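Long-range contacts in NAD-dependent aldehyde dehydrogenase (Burkholderia multivorans, PDB 5UJU), which probably catalyses the NAD-dependent oxidation of aldehydes, with L-glutamate gamma-semialdehyde dehydrogenase activity also assigned to it: residues D89-P93 with I244-A248; I178-W184 with A195-Y200; L284-P288 with L305-Q311; V321-I326 with A353-V359. All blocks are in the same frame, centred on the assembly; numbering follows the deposited sequence. Where two conformers were deposited one is given.

Contact 1 of 4, residues D89-P93 with I244-A248; sequences DIRYP and ILPLA. With EDO (1,2-ethanediol), chain E.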
loop_
_atom_site.group_PDB
_atom_site.type_symbol
_atom_site.label_atom_id
_atom_site.label_comp_id
_atom_site.label_asym_id
_atom_site.label_seq_id
_atom_site.Cartn_x
_atom_site.Cartn_y
_atom_site.Cartn_z
ATOM N N ASP A 89 5.300 22.669 -33.618
ATOM C CA ASP A 89 4.940 21.741 -34.686
ATOM C C ASP A 89 5.615 20.381 -34.495
ATOM O O ASP A 89 6.242 19.839 -35.407
ATOM C CB ASP A 89 5.284 22.322 -36.055
ATOM C CG ASP A 89 4.554 23.611 -36.328
ATOM O OD1 ASP A 89 3.329 23.647 -36.111
ATOM O OD2 ASP A 89 5.207 24.577 -36.769
ATOM N N ILE A 90 5.513 19.849 -33.295
ATOM C CA ILE A 90 6.033 18.520 -32.995
ATOM C C ILE A 90 4.918 17.506 -33.175
ATOM O O ILE A 90 3.775 17.757 -32.779
ATOM C CB ILE A 90 6.586 18.449 -31.566
ATOM C CG1 ILE A 90 7.651 19.523 -31.328
ATOM C CG2 ILE A 90 7.119 17.055 -31.298
ATOM C CD1 ILE A 90 7.894 19.754 -29.860
ATOM N N ARG A 91 5.236 16.360 -33.785
ATOM C CA ARG A 91 4.295 15.253 -33.874
ATOM C C ARG A 91 4.944 13.994 -33.315
ATOM O O ARG A 91 6.172 13.871 -33.264
ATOM C CB ARG A 91 3.823 15.030 -35.320
ATOM C CG ARG A 91 3.177 16.267 -35.944
ATOM C CD ARG A 91 1.781 16.559 -35.374
ATOM N NE ARG A 91 0.803 15.653 -35.976
ATOM C CZ ARG A 91 -0.516 15.713 -35.794
ATOM N NH1 ARG A 91 -1.062 16.649 -35.016
ATOM N NH2 ARG A 91 -1.295 14.833 -36.407
ATOM N N TYR A 92 4.103 13.065 -32.873
ATOM C CA TYR A 92 4.523 11.784 -32.323
ATOM C C TYR A 92 3.806 10.649 -33.039
ATOM O O TYR A 92 2.679 10.826 -33.513
ATOM C CB TYR A 92 4.226 11.722 -30.815
ATOM C CG TYR A 92 4.784 12.919 -30.090
ATOM C CD1 TYR A 92 6.083 12.907 -29.608
ATOM C CD2 TYR A 92 4.012 14.070 -29.900
ATOM C CE1 TYR A 92 6.613 14.007 -28.961
ATOM C CE2 TYR A 92 4.535 15.185 -29.261
ATOM C CZ TYR A 92 5.828 15.142 -28.786
ATOM O OH TYR A 92 6.352 16.234 -28.139
ATOM N N PRO A 93 4.431 9.473 -33.141
ATOM C CA PRO A 93 3.733 8.339 -33.765
ATOM C C PRO A 93 2.526 7.944 -32.934
ATOM O O PRO A 93 2.625 7.753 -31.722
ATOM C CB PRO A 93 4.799 7.233 -33.796
ATOM C CG PRO A 93 5.765 7.587 -32.707
ATOM C CD PRO A 93 5.766 9.106 -32.637
ATOM N N ILE A 244 4.069 16.850 -23.845
ATOM C CA ILE A 244 4.516 15.513 -24.251
ATOM C C ILE A 244 6.033 15.433 -24.356
ATOM O O ILE A 244 6.648 14.493 -23.856
ATOM C CB ILE A 244 3.859 15.112 -25.586
ATOM C CG1 ILE A 244 2.335 15.093 -25.459
ATOM C CG2 ILE A 244 4.399 13.738 -26.056
ATOM C CD1 ILE A 244 1.626 15.153 -26.819
ATOM N N LEU A 245 6.645 16.414 -25.013
ATOM C CA LEU A 245 8.059 16.334 -25.372
ATOM C C LEU A 245 8.974 15.961 -24.215
ATOM O O LEU A 245 9.854 15.106 -24.418
ATOM C CB LEU A 245 8.515 17.654 -26.015
ATOM C CG LEU A 245 9.928 17.580 -26.622
ATOM C CD1 LEU A 245 10.000 16.444 -27.664
ATOM C CD2 LEU A 245 10.395 18.900 -27.243
ATOM N N PRO A 246 8.851 16.546 -23.009
ATOM C CA PRO A 246 9.756 16.130 -21.921
ATOM C C PRO A 246 9.675 14.648 -21.604
ATOM O O PRO A 246 10.707 14.040 -21.296
ATOM C CB PRO A 246 9.307 17.002 -20.723
ATOM C CG PRO A 246 8.681 18.191 -21.345
ATOM C CD PRO A 246 8.004 17.687 -22.594
ATOM N N LEU A 247 8.479 14.048 -21.648
ATOM C CA LEU A 247 8.377 12.622 -21.388
ATOM C C LEU A 247 8.701 11.783 -22.621
ATOM O O LEU A 247 9.134 10.641 -22.474
ATOM C CB LEU A 247 6.989 12.277 -20.865
ATOM C CG LEU A 247 6.820 12.795 -19.428
ATOM C CD1 LEU A 247 5.355 12.769 -19.032
ATOM C CD2 LEU A 247 7.678 11.977 -18.442
ATOM N N ALA A 248 8.511 12.324 -23.827
ATOM C CA ALA A 248 8.936 11.602 -25.031
ATOM C C ALA A 248 10.449 11.435 -25.058
ATOM O O ALA A 248 10.959 10.344 -25.348
ATOM C CB ALA A 248 8.466 12.335 -26.285
HETATM C C1 EDO E . 9.924 24.320 -36.900
HETATM O O1 EDO E . 9.988 25.586 -36.229
HETATM C C2 EDO E . 8.671 24.320 -37.765
HETATM O O2 EDO E . 7.651 25.047 -37.069
#
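The N-terminal turn of helix 245-260 packs against the short strand 92-93, with the Y92 ring meeting I244, L245 and A248. The main evidence is a CH-pi contact: I244 CG2 stands over one ring face, 3.5 Å from the Y92 centroid and 17° off its normal, displaced toward CZ and CE2. With CG2 anti to the I244 nitrogen, this methyl faces the aromatic plane while CD1 extends along the CE2 side. The A248 methyl approaches the same ring obliquely, its CB 3.7 Å from Y92 CE1.

At the phenol end, Y92 OH lies 3.1 Å from L245 N, but the angle is too poor for a hydrogen bond. Its polar partner is E80, whose OE1 bonds to Y92 OH while OE2 receives the amides of I244 and L245. One carboxylate thus holds the hydroxyl and the opening turn of the helix together, and places the helix start beside the two-stranded sheet in which strand 92-93 pairs antiparallel with 76-77. The helix is one of those packed on the Rossmann-like sheet, following its strand 234-238. Beyond the tyrosine, I90 and L245 cross at about a right angle, I90 CD1 touching L245 CD2 at 3.7 Å. At the exposed end of the segment, an ethanediol, probably a crystallisation additive, is modelled with its O2 doubtfully close to D89 OD2.

Contact 2 of 4, residues I178-W184 with A195-Y200; sequences IPADAHW and AMQKRY. With EDO (1,2-ethanediol), chain I.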
loop_
_atom_site.group_PDB
_atom_site.type_symbol
_atom_site.label_atom_id
_atom_site.label_comp_id
_atom_site.label_asym_id
_atom_site.label_seq_id
_atom_site.Cartn_x
_atom_site.Cartn_y
_atom_site.Cartn_z
ATOM N N ILE A 178 14.341 -9.034 1.230
ATOM C CA ILE A 178 13.682 -10.295 0.921
ATOM C C ILE A 178 14.756 -11.281 0.473
ATOM O O ILE A 178 15.389 -11.060 -0.568
ATOM C CB ILE A 178 12.609 -10.108 -0.161
ATOM C CG1 ILE A 178 11.526 -9.149 0.337
ATOM C CG2 ILE A 178 12.009 -11.453 -0.584
ATOM C CD1 ILE A 178 10.694 -8.568 -0.768
ATOM N N PRO A 179 15.007 -12.360 1.216
ATOM C CA PRO A 179 16.055 -13.303 0.805
ATOM C C PRO A 179 15.656 -14.052 -0.457
ATOM O O PRO A 179 14.474 -14.278 -0.730
ATOM C CB PRO A 179 16.161 -14.258 1.998
ATOM C CG PRO A 179 14.764 -14.289 2.546
ATOM C CD PRO A 179 14.260 -12.844 2.392
ATOM N N ALA A 180 16.665 -14.430 -1.242
ATOM C CA ALA A 180 16.398 -15.267 -2.406
ATOM C C ALA A 180 15.955 -16.660 -1.984
ATOM O O ALA A 180 15.180 -17.312 -2.692
ATOM C CB ALA A 180 17.647 -15.367 -3.286
ATOM N N ASP A 181 16.444 -17.133 -0.846
ATOM C CA ASP A 181 16.055 -18.435 -0.328
ATOM C C ASP A 181 16.326 -18.462 1.167
ATOM O O ASP A 181 16.973 -17.568 1.720
ATOM C CB ASP A 181 16.807 -19.555 -1.055
ATOM C CG ASP A 181 18.273 -19.246 -1.217
ATOM O OD1 ASP A 181 19.000 -19.243 -0.202
ATOM O OD2 ASP A 181 18.687 -18.965 -2.359
ATOM N N ALA A 182 15.832 -19.509 1.814
ATOM C CA ALA A 182 16.027 -19.680 3.243
ATOM C C ALA A 182 16.016 -21.167 3.558
ATOM O O ALA A 182 15.270 -21.935 2.939
ATOM C CB ALA A 182 14.941 -18.948 4.053
ATOM N N HIS A 183 16.848 -21.569 4.515
ATOM C CA HIS A 183 16.807 -22.920 5.060
ATOM C C HIS A 183 15.919 -22.901 6.299
ATOM O O HIS A 183 16.276 -22.309 7.323
ATOM C CB HIS A 183 18.200 -23.431 5.402
ATOM C CG HIS A 183 18.205 -24.834 5.921
ATOM N ND1 HIS A 183 18.210 -25.934 5.092
ATOM C CD2 HIS A 183 18.184 -25.316 7.187
ATOM C CE1 HIS A 183 18.210 -27.034 5.823
ATOM N NE2 HIS A 183 18.195 -26.689 7.098
ATOM N N TRP A 184 14.780 -23.573 6.210
ATOM C CA TRP A 184 13.775 -23.598 7.263
ATOM C C TRP A 184 13.858 -24.961 7.934
ATOM O O TRP A 184 13.522 -25.981 7.317
ATOM C CB TRP A 184 12.392 -23.355 6.669
ATOM C CG TRP A 184 11.293 -23.210 7.662
ATOM C CD1 TRP A 184 10.843 -22.040 8.211
ATOM C CD2 TRP A 184 10.472 -24.248 8.204
ATOM N NE1 TRP A 184 9.801 -22.288 9.072
ATOM C CE2 TRP A 184 9.550 -23.634 9.087
ATOM C CE3 TRP A 184 10.423 -25.636 8.037
ATOM C CZ2 TRP A 184 8.598 -24.364 9.808
ATOM C CZ3 TRP A 184 9.472 -26.361 8.752
ATOM C CH2 TRP A 184 8.573 -25.721 9.626
ATOM N N ALA A 195 12.848 -30.135 7.732
ATOM C CA ALA A 195 13.799 -29.273 7.047
ATOM C C ALA A 195 13.293 -29.029 5.639
ATOM O O ALA A 195 13.026 -29.979 4.893
ATOM C CB ALA A 195 15.197 -29.897 7.030
ATOM N N MET A 196 13.152 -27.758 5.280
ATOM C CA MET A 196 12.691 -27.381 3.955
ATOM C C MET A 196 13.558 -26.251 3.433
ATOM O O MET A 196 14.085 -25.442 4.200
ATOM C CB MET A 196 11.227 -26.937 3.966
ATOM C CG MET A 196 10.298 -27.890 4.679
ATOM S SD MET A 196 8.581 -27.470 4.338
ATOM C CE MET A 196 8.430 -28.133 2.678
ATOM N N GLN A 197 13.695 -26.192 2.119
ATOM C CA GLN A 197 14.276 -25.020 1.493
ATOM C C GLN A 197 13.163 -24.152 0.934
ATOM O O GLN A 197 12.310 -24.636 0.179
ATOM C CB GLN A 197 15.258 -25.383 0.381
ATOM C CG GLN A 197 16.129 -24.198 0.052
ATOM C CD GLN A 197 16.897 -24.372 -1.223
ATOM O OE1 GLN A 197 16.520 -25.164 -2.085
ATOM N NE2 GLN A 197 17.991 -23.634 -1.354
ATOM N N LYS A 198 13.162 -22.885 1.326
ATOM C CA LYS A 198 12.226 -21.912 0.806
ATOM C C LYS A 198 12.916 -21.132 -0.300
ATOM O O LYS A 198 14.112 -20.847 -0.218
ATOM C CB LYS A 198 11.745 -20.954 1.908
ATOM C CG LYS A 198 11.311 -21.618 3.213
ATOM C CD LYS A 198 10.104 -22.526 2.995
ATOM C CE LYS A 198 9.610 -23.158 4.300
ATOM N NZ LYS A 198 8.904 -22.185 5.180
ATOM N N ARG A 199 12.163 -20.786 -1.329
ATOM C CA ARG A 199 12.659 -19.950 -2.409
ATOM C C ARG A 199 11.666 -18.816 -2.604
ATOM O O ARG A 199 10.458 -19.037 -2.559
ATOM C CB ARG A 199 12.841 -20.790 -3.695
ATOM C CG ARG A 199 13.085 -20.024 -4.993
ATOM C CD ARG A 199 13.253 -21.019 -6.147
ATOM N NE ARG A 199 13.163 -20.423 -7.480
ATOM C CZ ARG A 199 13.163 -21.127 -8.611
ATOM N NH1 ARG A 199 13.256 -22.455 -8.576
ATOM N NH2 ARG A 199 13.084 -20.506 -9.782
ATOM N N TYR A 200 12.165 -17.598 -2.777
ATOM C CA TYR A 200 11.305 -16.426 -2.901
ATOM C C TYR A 200 11.622 -15.727 -4.215
ATOM O O TYR A 200 12.758 -15.293 -4.438
ATOM C CB TYR A 200 11.485 -15.476 -1.710
ATOM C CG TYR A 200 11.290 -16.167 -0.376
ATOM C CD1 TYR A 200 10.020 -16.344 0.156
ATOM C CD2 TYR A 200 12.377 -16.665 0.338
ATOM C CE1 TYR A 200 9.832 -16.992 1.367
ATOM C CE2 TYR A 200 12.202 -17.316 1.557
ATOM C CZ TYR A 200 10.923 -17.470 2.065
ATOM O OH TYR A 200 10.732 -18.107 3.267
HETATM C C1 EDO I . 5.698 -25.539 7.190
HETATM O O1 EDO I . 4.562 -24.673 7.126
HETATM C C2 EDO I . 6.924 -24.829 6.626
HETATM O O2 EDO I . 6.601 -24.136 5.415
#
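A182 and K198 form a hydrogen-bonded pair in an antiparallel beta hairpin, strand 181-188 against 191-211, whose short segments run at 159° to each other. The backbone bonds set the register: A182 N to K198 O (3.0 Å), K198 N to A182 O (2.8 Å), and a second reciprocal pair between W184 and M196. Y200 N to A180 O lengthens the match. On the face carrying W184, M196 and K198, the lysine bends at chi2 and again at chi4 (73°), bringing NZ over the five-membered indole ring in a cation-pi contact, 3.7 Å from the centroid and 18° off the normal. An ethanediol rests on the same indole face and receives a hydrogen bond from K198 NZ. This hairpin corresponds to the oligomerisation arm of aldehyde dehydrogenases: K198 also makes a salt bridge to D530 of the second subunit, and Y33 of that subunit meets W184 nearly perpendicularly. Further along, A182 CB sits at the Y200 ring edge, 4.0 Å from CE2, while P179 CG reaches Y200 CD2 obliquely.

Contact 3 of 4, residues L284-P288 with L305-Q311; sequences LALRP and LERHAHQ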
loop_
_atom_site.group_PDB
_atom_site.type_symbol
_atom_site.label_atom_id
_atom_site.label_comp_id
_atom_site.label_asym_id
_atom_site.label_seq_id
_atom_site.Cartn_x
_atom_site.Cartn_y
_atom_site.Cartn_z
ATOM N N LEU A 284 -8.464 3.043 -21.102
ATOM C CA LEU A 284 -7.152 2.489 -20.791
ATOM C C LEU A 284 -7.009 2.185 -19.301
ATOM O O LEU A 284 -6.534 1.109 -18.919
ATOM C CB LEU A 284 -6.067 3.469 -21.251
ATOM C CG LEU A 284 -4.624 3.100 -20.939
ATOM C CD1 LEU A 284 -4.302 1.704 -21.510
ATOM C CD2 LEU A 284 -3.696 4.139 -21.525
ATOM N N ALA A 285 -7.444 3.113 -18.441
ATOM C CA ALA A 285 -7.282 2.931 -17.005
ATOM C C ALA A 285 -8.051 1.731 -16.479
ATOM O O ALA A 285 -7.675 1.184 -15.435
ATOM C CB ALA A 285 -7.725 4.192 -16.258
ATOM N N LEU A 286 -9.108 1.300 -17.177
ATOM C CA LEU A 286 -9.908 0.165 -16.743
ATOM C C LEU A 286 -9.449 -1.171 -17.346
ATOM O O LEU A 286 -10.036 -2.209 -17.018
ATOM C CB LEU A 286 -11.385 0.399 -17.105
ATOM C CG LEU A 286 -12.082 1.610 -16.456
ATOM C CD1 LEU A 286 -13.585 1.575 -16.657
ATOM C CD2 LEU A 286 -11.764 1.666 -14.979
ATOM N N ARG A 287 -8.419 -1.193 -18.198
ATOM C CA ARG A 287 -8.011 -2.471 -18.806
ATOM C C ARG A 287 -7.470 -3.422 -17.743
ATOM O O ARG A 287 -6.730 -2.999 -16.851
ATOM C CB ARG A 287 -6.946 -2.269 -19.889
ATOM C CG ARG A 287 -7.465 -1.650 -21.169
ATOM C CD ARG A 287 -8.254 -2.690 -21.957
ATOM N NE ARG A 287 -7.387 -3.779 -22.438
ATOM C CZ ARG A 287 -6.821 -3.811 -23.648
ATOM N NH1 ARG A 287 -7.023 -2.811 -24.498
ATOM N NH2 ARG A 287 -6.050 -4.838 -24.011
ATOM N N PRO A 288 -7.812 -4.709 -17.813
ATOM C CA PRO A 288 -7.316 -5.646 -16.794
ATOM C C PRO A 288 -5.810 -5.747 -16.765
ATOM O O PRO A 288 -5.254 -6.102 -15.717
ATOM C CB PRO A 288 -7.972 -6.984 -17.176
ATOM C CG PRO A 288 -8.549 -6.790 -18.535
ATOM C CD PRO A 288 -8.831 -5.315 -18.678
ATOM N N LEU A 305 -10.287 7.672 -10.865
ATOM C CA LEU A 305 -9.369 6.536 -10.983
ATOM C C LEU A 305 -9.337 5.698 -9.709
ATOM O O LEU A 305 -9.334 4.463 -9.765
ATOM C CB LEU A 305 -7.962 7.036 -11.313
ATOM C CG LEU A 305 -7.786 7.677 -12.680
ATOM C CD1 LEU A 305 -6.518 8.470 -12.699
ATOM C CD2 LEU A 305 -7.716 6.588 -13.741
ATOM N N GLU A 306 -9.259 6.353 -8.550
ATOM C CA GLU A 306 -9.221 5.619 -7.288
ATOM C C GLU A 306 -10.455 4.743 -7.123
ATOM O O GLU A 306 -10.372 3.620 -6.613
ATOM C CB GLU A 306 -9.115 6.589 -6.109
ATOM C CG GLU A 306 -7.870 7.454 -6.108
ATOM C CD GLU A 306 -7.995 8.587 -5.116
ATOM O OE1 GLU A 306 -8.987 8.585 -4.368
ATOM O OE2 GLU A 306 -7.126 9.478 -5.089
ATOM N N ARG A 307 -11.605 5.236 -7.564
ATOM C CA ARG A 307 -12.860 4.532 -7.346
ATOM C C ARG A 307 -13.172 3.508 -8.426
ATOM O O ARG A 307 -13.786 2.473 -8.133
ATOM C CB ARG A 307 -13.998 5.546 -7.246
ATOM C CG ARG A 307 -13.874 6.440 -6.031
ATOM C CD ARG A 307 -14.852 7.596 -6.069
ATOM N NE ARG A 307 -14.700 8.446 -4.892
ATOM C CZ ARG A 307 -15.620 8.589 -3.945
ATOM N NH1 ARG A 307 -16.778 7.946 -4.036
ATOM N NH2 ARG A 307 -15.379 9.384 -2.911
ATOM N N HIS A 308 -12.756 3.752 -9.667
ATOM C CA HIS A 308 -13.240 2.931 -10.768
ATOM C C HIS A 308 -12.216 1.968 -11.341
ATOM O O HIS A 308 -12.608 0.910 -11.827
ATOM C CB HIS A 308 -13.801 3.835 -11.870
ATOM C CG HIS A 308 -15.012 4.579 -11.418
ATOM N ND1 HIS A 308 -14.950 5.867 -10.930
ATOM C CD2 HIS A 308 -16.298 4.184 -11.275
ATOM C CE1 HIS A 308 -16.158 6.251 -10.559
ATOM N NE2 HIS A 308 -16.990 5.244 -10.746
ATOM N N ALA A 309 -10.923 2.284 -11.277
ATOM C CA ALA A 309 -9.880 1.354 -11.723
ATOM C C ALA A 309 -9.575 0.397 -10.569
ATOM O O ALA A 309 -8.500 0.400 -9.968
ATOM C CB ALA A 309 -8.643 2.110 -12.170
ATOM N N HIS A 310 -10.577 -0.423 -10.244
ATOM C CA HIS A 310 -10.486 -1.287 -9.078
ATOM C C HIS A 310 -9.468 -2.396 -9.270
ATOM O O HIS A 310 -9.090 -3.040 -8.287
ATOM C CB HIS A 310 -11.866 -1.861 -8.730
ATOM C CG HIS A 310 -12.543 -2.552 -9.872
ATOM N ND1 HIS A 310 -12.099 -3.753 -10.385
ATOM C CD2 HIS A 310 -13.635 -2.214 -10.597
ATOM C CE1 HIS A 310 -12.882 -4.121 -11.384
ATOM N NE2 HIS A 310 -13.823 -3.206 -11.531
ATOM N N GLN A 311 -9.048 -2.659 -10.517
ATOM C CA GLN A 311 -8.065 -3.698 -10.785
ATOM C C GLN A 311 -6.631 -3.212 -10.592
ATOM O O GLN A 311 -5.705 -4.022 -10.657
ATOM C CB GLN A 311 -8.251 -4.241 -12.211
ATOM C CG GLN A 311 -7.472 -3.488 -13.280
ATOM C CD GLN A 311 -7.978 -2.081 -13.555
ATOM O OE1 GLN A 311 -9.068 -1.681 -13.125
ATOM N NE2 GLN A 311 -7.157 -1.301 -14.244
HETATM O O HOH W 1 -11.238 -2.611 -14.604
#
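Apolar contacts come first between A285 and L305, where A285 CB and L305 CD2 approach to 3.5 Å, tighter than usual for two carbons. L286 reaches the other segment through CD2, 3.3 Å from H308 O and 4.2 Å from A309 CB, so a methyl lies against the backbone at the end of helix 299-308.

The polar contacts gather on Q311. Its CG sits between the backbone N and the carbonyl carbon (chi1 89°) and the chain folds at chi2 (-69°), turning the amide back under the end of helix 278-285. There NE2 donates to A285 O at 2.8 Å, the acceptor lying in the plane of the amide; NE2 also bonds to I290 O. The opposite amide end is bridged by a water, which donates to Q311 OE1 (2.8 Å) and to L286 O (2.7 Å). Both amide atoms are therefore held, which fixes the rotation of the group.

As for the backbone, A309 is the first residue to leave the helix and the centre of an inverse gamma turn, which redirects the chain toward strand 313-317. A285 and A309 both touch I293 of strand 290-296. Two helix C-termini meeting over a parallel sheet in this way belong to successive beta-alpha-beta crossovers of a Rossmann-like domain.

Contact 4 of 4, residues V321-I326 with A353-V359; sequences VNQIVI and APQNIYV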
loop_
_atom_site.group_PDB
_atom_site.type_symbol
_atom_site.label_atom_id
_atom_site.label_comp_id
_atom_site.label_asym_id
_atom_site.label_seq_id
_atom_site.Cartn_x
_atom_site.Cartn_y
_atom_site.Cartn_z
ATOM N N VAL A 321 -5.788 23.206 -1.186
ATOM C CA VAL A 321 -5.811 24.620 -0.815
ATOM C C VAL A 321 -4.590 24.867 0.059
ATOM O O VAL A 321 -4.562 24.467 1.230
ATOM C CB VAL A 321 -7.102 25.005 -0.086
ATOM C CG1 VAL A 321 -7.049 26.482 0.357
ATOM C CG2 VAL A 321 -8.306 24.747 -0.991
ATOM N N ASN A 322 -3.564 25.496 -0.507
ATOM C CA ASN A 322 -2.364 25.823 0.251
ATOM C C ASN A 322 -2.549 27.156 0.972
ATOM O O ASN A 322 -3.067 28.120 0.400
ATOM C CB ASN A 322 -1.146 25.876 -0.662
ATOM C CG ASN A 322 -0.875 24.525 -1.330
ATOM O OD1 ASN A 322 -1.019 23.478 -0.701
ATOM N ND2 ASN A 322 -0.509 24.552 -2.602
ATOM N N GLN A 323 -2.107 27.200 2.225
ATOM C CA GLN A 323 -2.531 28.221 3.173
ATOM C C GLN A 323 -1.335 28.792 3.918
ATOM O O GLN A 323 -0.353 28.090 4.169
ATOM C CB GLN A 323 -3.529 27.635 4.175
ATOM C CG GLN A 323 -4.885 27.310 3.569
ATOM C CD GLN A 323 -5.750 26.467 4.490
ATOM O OE1 GLN A 323 -5.343 25.392 4.944
ATOM N NE2 GLN A 323 -6.941 26.963 4.789
ATOM N N ILE A 324 -1.421 30.084 4.253
ATOM C CA ILE A 324 -0.459 30.753 5.123
ATOM C C ILE A 324 -1.227 31.364 6.290
ATOM O O ILE A 324 -2.232 32.050 6.079
ATOM C CB ILE A 324 0.335 31.851 4.391
ATOM C CG1 ILE A 324 1.099 31.298 3.187
ATOM C CG2 ILE A 324 1.320 32.505 5.338
ATOM C CD1 ILE A 324 1.854 32.394 2.434
ATOM N N VAL A 325 -0.754 31.122 7.509
ATOM C CA VAL A 325 -1.310 31.728 8.714
ATOM C C VAL A 325 -0.299 32.746 9.216
ATOM O O VAL A 325 0.832 32.382 9.569
ATOM C CB VAL A 325 -1.625 30.682 9.794
ATOM C CG1 VAL A 325 -1.999 31.387 11.102
ATOM C CG2 VAL A 325 -2.775 29.760 9.354
ATOM N N ILE A 326 -0.690 34.020 9.239
ATOM C CA ILE A 326 0.173 35.094 9.722
ATOM C C ILE A 326 -0.323 35.528 11.095
ATOM O O ILE A 326 -1.418 36.091 11.233
ATOM C CB ILE A 326 0.237 36.286 8.756
ATOM C CG1 ILE A 326 0.765 35.837 7.388
ATOM C CG2 ILE A 326 1.142 37.346 9.349
ATOM C CD1 ILE A 326 0.989 36.970 6.391
ATOM N N ALA A 353 2.261 26.165 -4.240
ATOM C CA ALA A 353 2.203 27.613 -4.064
ATOM C C ALA A 353 1.052 28.006 -3.142
ATOM O O ALA A 353 -0.035 27.425 -3.219
ATOM C CB ALA A 353 2.020 28.297 -5.409
ATOM N N PRO A 354 1.239 29.018 -2.293
ATOM C CA PRO A 354 0.157 29.418 -1.381
ATOM C C PRO A 354 -0.980 30.114 -2.116
ATOM O O PRO A 354 -0.774 30.863 -3.073
ATOM C CB PRO A 354 0.851 30.388 -0.410
ATOM C CG PRO A 354 1.986 30.977 -1.212
ATOM C CD PRO A 354 2.450 29.854 -2.132
ATOM N N GLN A 355 -2.197 29.881 -1.637
ATOM C CA GLN A 355 -3.356 30.600 -2.148
ATOM C C GLN A 355 -4.018 31.478 -1.095
ATOM O O GLN A 355 -4.362 32.631 -1.384
ATOM C CB GLN A 355 -4.386 29.618 -2.717
ATOM C CG GLN A 355 -5.653 30.306 -3.210
ATOM C CD GLN A 355 -6.721 29.325 -3.669
ATOM O OE1 GLN A 355 -6.635 28.772 -4.759
ATOM N NE2 GLN A 355 -7.729 29.109 -2.837
ATOM N N ASN A 356 -4.230 30.961 0.113
ATOM C CA ASN A 356 -4.967 31.654 1.164
ATOM C C ASN A 356 -4.001 32.155 2.230
ATOM O O ASN A 356 -3.177 31.387 2.741
ATOM C CB ASN A 356 -6.018 30.732 1.782
ATOM C CG ASN A 356 -7.096 30.308 0.780
ATOM O OD1 ASN A 356 -7.105 30.732 -0.377
ATOM N ND2 ASN A 356 -8.005 29.466 1.228
ATOM N N ILE A 357 -4.107 33.438 2.568
ATOM C CA ILE A 357 -3.229 34.076 3.543
ATOM C C ILE A 357 -4.115 34.668 4.641
ATOM O O ILE A 357 -4.794 35.678 4.418
ATOM C CB ILE A 357 -2.347 35.146 2.883
ATOM C CG1 ILE A 357 -1.543 34.513 1.731
ATOM C CG2 ILE A 357 -1.404 35.783 3.897
ATOM C CD1 ILE A 357 -0.771 35.508 0.890
ATOM N N TYR A 358 -4.132 34.031 5.812
ATOM C CA TYR A 358 -5.013 34.435 6.903
ATOM C C TYR A 358 -4.298 35.419 7.819
ATOM O O TYR A 358 -3.188 35.144 8.288
ATOM C CB TYR A 358 -5.488 33.225 7.708
ATOM C CG TYR A 358 -6.192 32.178 6.880
ATOM C CD1 TYR A 358 -7.485 32.387 6.394
ATOM C CD2 TYR A 358 -5.564 30.973 6.580
ATOM C CE1 TYR A 358 -8.124 31.415 5.629
ATOM C CE2 TYR A 358 -6.199 30.001 5.828
ATOM C CZ TYR A 358 -7.464 30.223 5.350
ATOM O OH TYR A 358 -8.069 29.242 4.591
ATOM N N VAL A 359 -4.938 36.560 8.072
ATOM C CA VAL A 359 -4.392 37.620 8.923
ATOM C C VAL A 359 -5.497 38.084 9.874
ATOM O O VAL A 359 -6.640 38.278 9.432
ATOM C CB VAL A 359 -3.857 38.788 8.069
ATOM C CG1 VAL A 359 -3.175 39.858 8.937
ATOM C CG2 VAL A 359 -2.905 38.286 6.947
#
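N322 and N356 meet through one carbonyl: N322 O accepts from Q355 N (2.8 Å) and N356 N (3.1 Å), the first donor above the carbonyl plane and the second in it. From there strands 323-326 and 356-359 run parallel, 16° apart, with I324 N bonded to N356 O (2.7 Å), Y358 N to I324 O and I326 N to Y358 O. On one face I324 CD1 packs on P354 CB at 3.6 Å and I326 CD1 on I357 CG2 at 3.7 Å. On the other, Y358 crosses V325 obliquely, CD2 to CG2 at 4.1 Å.

In the next shell, I339 of helix 332-344 covers the isoleucine face, completing a beta-alpha-beta crossover, and I479 of helix 469-483 touches Y358. The N322 amide is placed by main-chain atoms: ND2 gives bonds to A353 O (3.0 Å) and C351 O, while OD1 takes the amides of L486 and T487. This buried side chain thus has both polar atoms satisfied, which should hold the 351-353 backbone in place.

How the contacts relate
Contact 3 lies within the Rossmann-like domain, of NAD-binding type, and contact 1 joins helix 245-260 of that domain to the small sheet of strands 76-77 and 92-93; their nearest atoms are about 13 Å apart and their centres 26 Å apart. Contact 4 belongs to a separate, mostly parallel sheet, with a centre 36 Å from that of contact 1 and on the opposite side of the chain's centre. Contact 2, nested in the loop closed by contact 1, is remote: its centre lies 54 Å from contact 4. Contacts 2 and 3 both reach the second subunit. The bound sodium ion, at G348 and G458, lies about 4 Å from the A353 side chain of contact 4.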